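Local structure of beta-galactosidase/beta-glucuronidase (Faecalibacterium prausnitzii L2-6, 6MVF) at residues D176-P181 / M378-I383. The protein binds flavin mononucleotide and probably hydrolyses beta-glucuronides as a member of glycoside hydrolase family 2. Numbering follows the deposited sequence.
Sequences DYYGGP and MKELII. With FMN (flavin mononucleotide), chain G.
Y177 packs against helix 368-385, its CE2 3.6 Å from I383 CD1. With CG anti to the backbone N (chi1 -169°), its ring turns one face to the isoalloxazine, where FMN C10 lies 3.3 Å from the plane, nearer the ring's margin than its centre; the opposite face is covered by Y178 CD1. Y177 OH accepts a hydrogen bond from FMN O2' (2.7 Å) and donates one to FMN O3P (2.6 Å). A leucine here would probably leave O2' and the phosphate without this shared hydroxyl and the flavin without its flat aromatic neighbour. K379 runs extended to the same phosphate, although the modelled separation of its NZ from O3P is too short to trust in detail. On the way, its CD makes a CH-pi contact over the face of Y178, 4.1 Å from the ring centroid. E380 CG meets the edge of that ring, while the E380 carboxylate is hydrogen-bonded to S117 and H112. At the end of the type I' turn Y177-G180, I383 CG2 packs on G180 CA (3.8 Å), and just after it P181 CD approaches I383 O. I383 CG1 also touches FMN C7, so loop and TIM-barrel helix together build one side of the FMN pocket.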
loop_
_atom_site.group_PDB
_atom_site.type_symbol
_atom_site.label_atom_id
_atom_site.label_comp_id
_atom_site.label_asym_id
_atom_site.label_seq_id
_atom_site.Cartn_x
_atom_site.Cartn_y
_atom_site.Cartn_z
ATOM N N ASP A 176 0.453 -12.297 -32.833
ATOM C CA ASP A 176 0.242 -11.762 -34.176
ATOM C C ASP A 176 -1.155 -11.979 -34.711
ATOM O O ASP A 176 -1.428 -11.568 -35.836
ATOM C CB ASP A 176 1.238 -12.386 -35.167
ATOM C CG ASP A 176 2.597 -11.752 -35.084
ATOM O OD1 ASP A 176 2.663 -10.500 -35.093
ATOM O OD2 ASP A 176 3.595 -12.499 -34.992
ATOM N N TYR A 177 -2.037 -12.615 -33.960
ATOM C CA TYR A 177 -3.341 -13.009 -34.480
ATOM C C TYR A 177 -4.437 -12.109 -33.885
ATOM O O TYR A 177 -4.968 -12.368 -32.804
ATOM C CB TYR A 177 -3.589 -14.486 -34.211
ATOM C CG TYR A 177 -4.786 -14.990 -34.966
ATOM C CD1 TYR A 177 -4.727 -15.231 -36.334
ATOM C CD2 TYR A 177 -5.990 -15.177 -34.324
ATOM C CE1 TYR A 177 -5.840 -15.671 -37.016
ATOM C CE2 TYR A 177 -7.095 -15.613 -34.997
ATOM C CZ TYR A 177 -7.018 -15.857 -36.332
ATOM O OH TYR A 177 -8.146 -16.289 -36.958
ATOM N N TYR A 178 -4.759 -11.037 -34.613
ATOM C CA TYR A 178 -5.886 -10.157 -34.296
ATOM C C TYR A 178 -5.835 -9.647 -32.869
ATOM O O TYR A 178 -6.868 -9.489 -32.221
ATOM C CB TYR A 178 -7.213 -10.854 -34.542
ATOM C CG TYR A 178 -7.511 -11.128 -35.991
ATOM C CD1 TYR A 178 -7.121 -12.325 -36.585
ATOM C CD2 TYR A 178 -8.202 -10.199 -36.764
ATOM C CE1 TYR A 178 -7.404 -12.587 -37.910
ATOM C CE2 TYR A 178 -8.487 -10.454 -38.092
ATOM C CZ TYR A 178 -8.090 -11.651 -38.657
ATOM O OH TYR A 178 -8.373 -11.909 -39.976
ATOM N N GLY A 179 -4.622 -9.380 -32.382
ATOM C CA GLY A 179 -4.440 -8.819 -31.050
ATOM C C GLY A 179 -4.989 -9.687 -29.941
ATOM O O GLY A 179 -5.382 -9.168 -28.889
ATOM N N GLY A 180 -5.041 -11.001 -30.155
ATOM C CA GLY A 180 -5.583 -11.925 -29.191
ATOM C C GLY A 180 -4.581 -12.275 -28.118
ATOM O O GLY A 180 -3.395 -11.901 -28.157
ATOM N N PRO A 181 -5.058 -12.998 -27.104
ATOM C CA PRO A 181 -4.194 -13.315 -25.956
ATOM C C PRO A 181 -3.262 -14.501 -26.184
ATOM O O PRO A 181 -2.320 -14.691 -25.394
ATOM C CB PRO A 181 -5.204 -13.609 -24.840
ATOM C CG PRO A 181 -6.419 -14.150 -25.578
ATOM C CD PRO A 181 -6.456 -13.434 -26.914
ATOM N N MET A 378 -15.447 -7.575 -36.007
ATOM C CA MET A 378 -16.111 -8.617 -35.242
ATOM C C MET A 378 -15.155 -9.755 -34.911
ATOM O O MET A 378 -15.252 -10.351 -33.826
ATOM C CB MET A 378 -17.315 -9.141 -36.003
ATOM C CG MET A 378 -18.189 -10.037 -35.171
ATOM S SD MET A 378 -19.123 -9.060 -33.969
ATOM C CE MET A 378 -19.199 -10.253 -32.666
ATOM N N LYS A 379 -14.217 -10.021 -35.809
ATOM C CA LYS A 379 -13.210 -11.077 -35.569
ATOM C C LYS A 379 -12.307 -10.648 -34.411
ATOM O O LYS A 379 -11.954 -11.471 -33.625
ATOM C CB LYS A 379 -12.458 -11.393 -36.859
ATOM C CG LYS A 379 -11.888 -12.792 -36.921
ATOM C CD LYS A 379 -11.346 -13.214 -38.252
ATOM C CE LYS A 379 -10.497 -14.454 -38.147
ATOM N NZ LYS A 379 -9.946 -14.880 -39.447
ATOM N N GLU A 380 -11.954 -9.379 -34.341
ATOM C CA GLU A 380 -11.136 -8.897 -33.236
ATOM C C GLU A 380 -11.930 -8.864 -31.939
ATOM O O GLU A 380 -11.387 -9.145 -30.868
ATOM C CB GLU A 380 -10.575 -7.505 -33.546
ATOM C CG GLU A 380 -9.588 -7.475 -34.688
ATOM C CD GLU A 380 -9.154 -6.061 -35.033
ATOM O OE1 GLU A 380 -10.004 -5.141 -35.008
ATOM O OE2 GLU A 380 -7.956 -5.864 -35.323
ATOM N N LEU A 381 -13.209 -8.500 -32.007
ATOM C CA LEU A 381 -14.008 -8.434 -30.789
ATOM C C LEU A 381 -14.142 -9.809 -30.150
ATOM O O LEU A 381 -14.057 -9.946 -28.928
ATOM C CB LEU A 381 -15.385 -7.848 -31.088
ATOM C CG LEU A 381 -16.384 -7.874 -29.932
ATOM C CD1 LEU A 381 -15.883 -7.004 -28.766
ATOM C CD2 LEU A 381 -17.783 -7.454 -30.409
ATOM N N ILE A 382 -14.339 -10.842 -30.961
ATOM C CA ILE A 382 -14.540 -12.170 -30.404
ATOM C C ILE A 382 -13.230 -12.765 -29.925
ATOM O O ILE A 382 -13.176 -13.385 -28.864
ATOM C CB ILE A 382 -15.226 -13.063 -31.447
ATOM C CG1 ILE A 382 -16.654 -12.560 -31.675
ATOM C CG2 ILE A 382 -15.171 -14.541 -31.029
ATOM C CD1 ILE A 382 -17.405 -13.326 -32.716
ATOM N N ILE A 383 -12.150 -12.584 -30.685
ATOM C CA ILE A 383 -10.899 -13.253 -30.355
ATOM C C ILE A 383 -10.241 -12.606 -29.147
ATOM O O ILE A 383 -9.658 -13.289 -28.304
ATOM C CB ILE A 383 -9.978 -13.270 -31.590
ATOM C CG1 ILE A 383 -10.359 -14.458 -32.461
ATOM C CG2 ILE A 383 -8.490 -13.373 -31.200
ATOM C CD1 ILE A 383 -10.248 -14.174 -33.909
HETATM N N1 FMN G . -4.921 -18.829 -34.465
HETATM C C2 FMN G . -3.687 -18.392 -34.203
HETATM O O2 FMN G . -2.742 -18.656 -34.949
HETATM N N3 FMN G . -3.401 -17.644 -33.159
HETATM C C4 FMN G . -4.289 -17.284 -32.286
HETATM O O4 FMN G . -4.016 -16.590 -31.320
HETATM C C4A FMN G . -5.624 -17.728 -32.491
HETATM N N5 FMN G . -6.521 -17.355 -31.623
HETATM C C5A FMN G . -7.778 -17.726 -31.751
HETATM C C6 FMN G . -8.693 -17.321 -30.814
HETATM C C7 FMN G . -9.984 -17.696 -30.921
HETATM C C7M FMN G . -10.964 -17.250 -29.907
HETATM C C8 FMN G . -10.402 -18.515 -32.052
HETATM C C8M FMN G . -11.828 -18.916 -32.188
HETATM C C9 FMN G . -9.478 -18.921 -32.989
HETATM C C9A FMN G . -8.169 -18.563 -32.879
HETATM N N10 FMN G . -7.243 -18.944 -33.837
HETATM C C10 FMN G . -5.923 -18.536 -33.655
HETATM C "C1'" FMN G . -7.726 -19.809 -34.905
HETATM C "C2'" FMN G . -7.757 -19.386 -36.354
HETATM O "O2'" FMN G . -9.010 -18.757 -36.440
HETATM C "C3'" FMN G . -7.820 -20.553 -37.314
HETATM O "O3'" FMN G . -7.375 -21.723 -36.663
HETATM C "C4'" FMN G . -6.930 -20.418 -38.529
HETATM O "O4'" FMN G . -5.694 -19.901 -38.060
HETATM C "C5'" FMN G . -7.515 -19.561 -39.653
HETATM O "O5'" FMN G . -7.033 -18.230 -39.595
HETATM P P FMN G . -7.685 -17.018 -40.381
HETATM O O1P FMN G . -6.512 -16.161 -40.643
HETATM O O2P FMN G . -8.330 -17.637 -41.585
HETATM O O3P FMN G . -8.715 -16.359 -39.527
#